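Local coordinates for probable outer membrane protein (PDB 3DWO) that forms an outer membrane beta-barrel channel of the FadL family and probably carries hydrophobic compounds such as long-chain fatty acids across the outer membrane, at residues A[248-251]-A[252-255]. Numbering follows the deposited sequence.
With C8E ((hydroxyethyloxy)tri(ethyloxy)octane), chain C.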
loop_
_atom_site.group_PDB
_atom_site.type_symbol
_atom_site.label_atom_id
_atom_site.label_comp_id
_atom_site.label_asym_id
_atom_site.label_seq_id
_atom_site.Cartn_x
_atom_site.Cartn_y
_atom_site.Cartn_z
ATOM N N ASP A 248 -28.012 -4.882 -5.038
ATOM C CA ASP A 248 -29.116 -4.310 -4.274
ATOM C C ASP A 248 -29.782 -5.300 -3.322
ATOM O O ASP A 248 -29.981 -6.463 -3.661
ATOM C CB ASP A 248 -30.178 -3.746 -5.222
ATOM C CG ASP A 248 -30.754 -4.805 -6.154
ATOM O OD1 ASP A 248 -31.994 -4.927 -6.221
ATOM O OD2 ASP A 248 -29.965 -5.508 -6.821
ATOM N N HIS A 249 -30.115 -4.822 -2.128
ATOM C CA HIS A 249 -30.798 -5.610 -1.099
ATOM C C HIS A 249 -31.726 -4.562 -0.512
ATOM O O HIS A 249 -31.741 -4.266 0.692
ATOM C CB HIS A 249 -29.795 -6.153 -0.073
ATOM C CG HIS A 249 -28.738 -5.173 0.329
ATOM N ND1 HIS A 249 -28.754 -4.513 1.541
ATOM C CD2 HIS A 249 -27.609 -4.768 -0.304
ATOM C CE1 HIS A 249 -27.681 -3.751 1.640
ATOM N NE2 HIS A 249 -26.968 -3.887 0.535
ATOM N N ASP A 250 -32.511 -4.029 -1.439
ATOM C CA ASP A 250 -33.441 -2.926 -1.255
ATOM C C ASP A 250 -34.919 -3.253 -1.411
ATOM O O ASP A 250 -35.769 -2.385 -1.207
ATOM C CB ASP A 250 -33.101 -1.879 -2.316
ATOM C CG ASP A 250 -32.777 -0.567 -1.731
ATOM O OD1 ASP A 250 -32.285 0.300 -2.475
ATOM O OD2 ASP A 250 -33.022 -0.410 -0.518
ATOM N N GLY A 251 -35.229 -4.474 -1.820
ATOM C CA GLY A 251 -36.617 -4.806 -2.047
ATOM C C GLY A 251 -36.975 -4.217 -3.407
ATOM O O GLY A 251 -38.141 -3.970 -3.707
ATOM N N GLY A 252 -35.955 -3.964 -4.224
ATOM C CA GLY A 252 -36.180 -3.421 -5.556
ATOM C C GLY A 252 -36.086 -1.911 -5.743
ATOM O O GLY A 252 -36.214 -1.427 -6.871
ATOM N N LEU A 253 -35.871 -1.160 -4.665
ATOM C CA LEU A 253 -35.780 0.299 -4.764
ATOM C C LEU A 253 -34.676 0.779 -5.683
ATOM O O LEU A 253 -34.919 1.559 -6.601
ATOM C CB LEU A 253 -35.565 0.930 -3.384
ATOM C CG LEU A 253 -36.744 0.866 -2.412
ATOM C CD1 LEU A 253 -36.358 1.521 -1.096
ATOM C CD2 LEU A 253 -37.951 1.568 -3.022
ATOM N N THR A 254 -33.456 0.319 -5.430
ATOM C CA THR A 254 -32.316 0.728 -6.231
ATOM C C THR A 254 -32.451 0.385 -7.709
ATOM O O THR A 254 -32.256 1.247 -8.564
ATOM C CB THR A 254 -31.008 0.122 -5.682
ATOM O OG1 THR A 254 -30.723 0.705 -4.409
ATOM C CG2 THR A 254 -29.841 0.409 -6.618
ATOM N N GLU A 255 -32.797 -0.862 -8.016
ATOM C CA GLU A 255 -32.928 -1.263 -9.410
ATOM C C GLU A 255 -34.064 -0.507 -10.082
ATOM O O GLU A 255 -33.962 -0.138 -11.252
ATOM C CB GLU A 255 -33.167 -2.776 -9.520
ATOM C CG GLU A 255 -32.929 -3.317 -10.924
ATOM C CD GLU A 255 -32.859 -4.847 -10.985
ATOM O OE1 GLU A 255 -32.422 -5.379 -12.028
ATOM O OE2 GLU A 255 -33.237 -5.523 -10.009
HETATM C C1 C8E C . -21.237 6.032 -7.138
HETATM C C2 C8E C . -22.158 7.124 -7.404
HETATM C C3 C8E C . -23.554 6.800 -7.146
HETATM C C4 C8E C . -24.346 7.932 -7.599
HETATM C C5 C8E C . -25.740 7.730 -7.149
HETATM C C6 C8E C . -26.536 8.887 -7.472
HETATM C C7 C8E C . -27.867 8.372 -7.191
HETATM C C8 C8E C . -28.831 9.422 -7.540
HETATM O O9 C8E C . -30.237 9.414 -7.380
HETATM C C10 C8E C . -31.012 8.427 -8.029
HETATM C C11 C8E C . -32.422 8.751 -7.664
HETATM O O12 C8E C . -33.023 7.721 -6.870
HETATM C C13 C8E C . -34.305 8.094 -6.309
HETATM C C14 C8E C . -35.240 7.194 -5.448
HETATM O O15 C8E C . -35.051 5.887 -4.822
HETATM C C16 C8E C . -35.444 4.836 -5.721
HETATM C C17 C8E C . -36.918 4.408 -5.625
HETATM O O18 C8E C . -37.653 3.861 -6.741
HETATM C C19 C8E C . -38.326 4.884 -7.522
HETATM C C20 C8E C . -38.847 4.660 -8.988
HETATM O O21 C8E C . -39.083 5.811 -9.808
HETATM O O HOH W 1 -30.937 -6.983 -8.784
HETATM O O HOH W 2 -33.409 -5.400 -3.811
#
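T254 and D250 are brought together by their first torsions: OG1 of T254 lies beside its own backbone N (chi1 -68°), while D250 takes a chi1 off the usual staggered positions that carries its carboxylate alongside the first residues of helix 253-259. The hydroxyl donates from T254 OG1 to D250 OD1 across 2.5 Å, a short bond that meets the oxygen on its anti side, tilted somewhat out of the carboxylate plane. The same OD1 takes a second, weak bond from the backbone, T254 N to D250 OD1 at 3.2 Å, whose N-H...O angle of 124° is far from straight. A third donor, the backbone N of S200, also reaches it weakly, so three donors converge on one oxygen of this buried side chain. Against the same carboxylate packs L253, its CB 3.5 Å from D250 OD1; its carbonyl O and CD2 face the bound C8E detergent.

D248 CB packs on T254 CB at 4.0 Å, while the carboxylates of D248 and E255, their planes turned 73° from one another, are bridged by a water that donates to D248 OD2 and E255 OE2. A second water donates to D248 OD1 and accepts from the backbone N of D250 and of G252, the N-cap residue. G251 and G252 both have positive phi, turning the chain from strand into helix.

The turn joins barrel strand 226-248 to helix 253-259 at one end of the barrel, probably the extracellular end as in FadL relatives; D248 and T254 both rest on A201 of strand 201-220. Donors gathered on D250 would tend to stabilise its negative charge, whereas the proximity of D248 and E255 probably raises the proton affinity of one, an effect the shared water should soften.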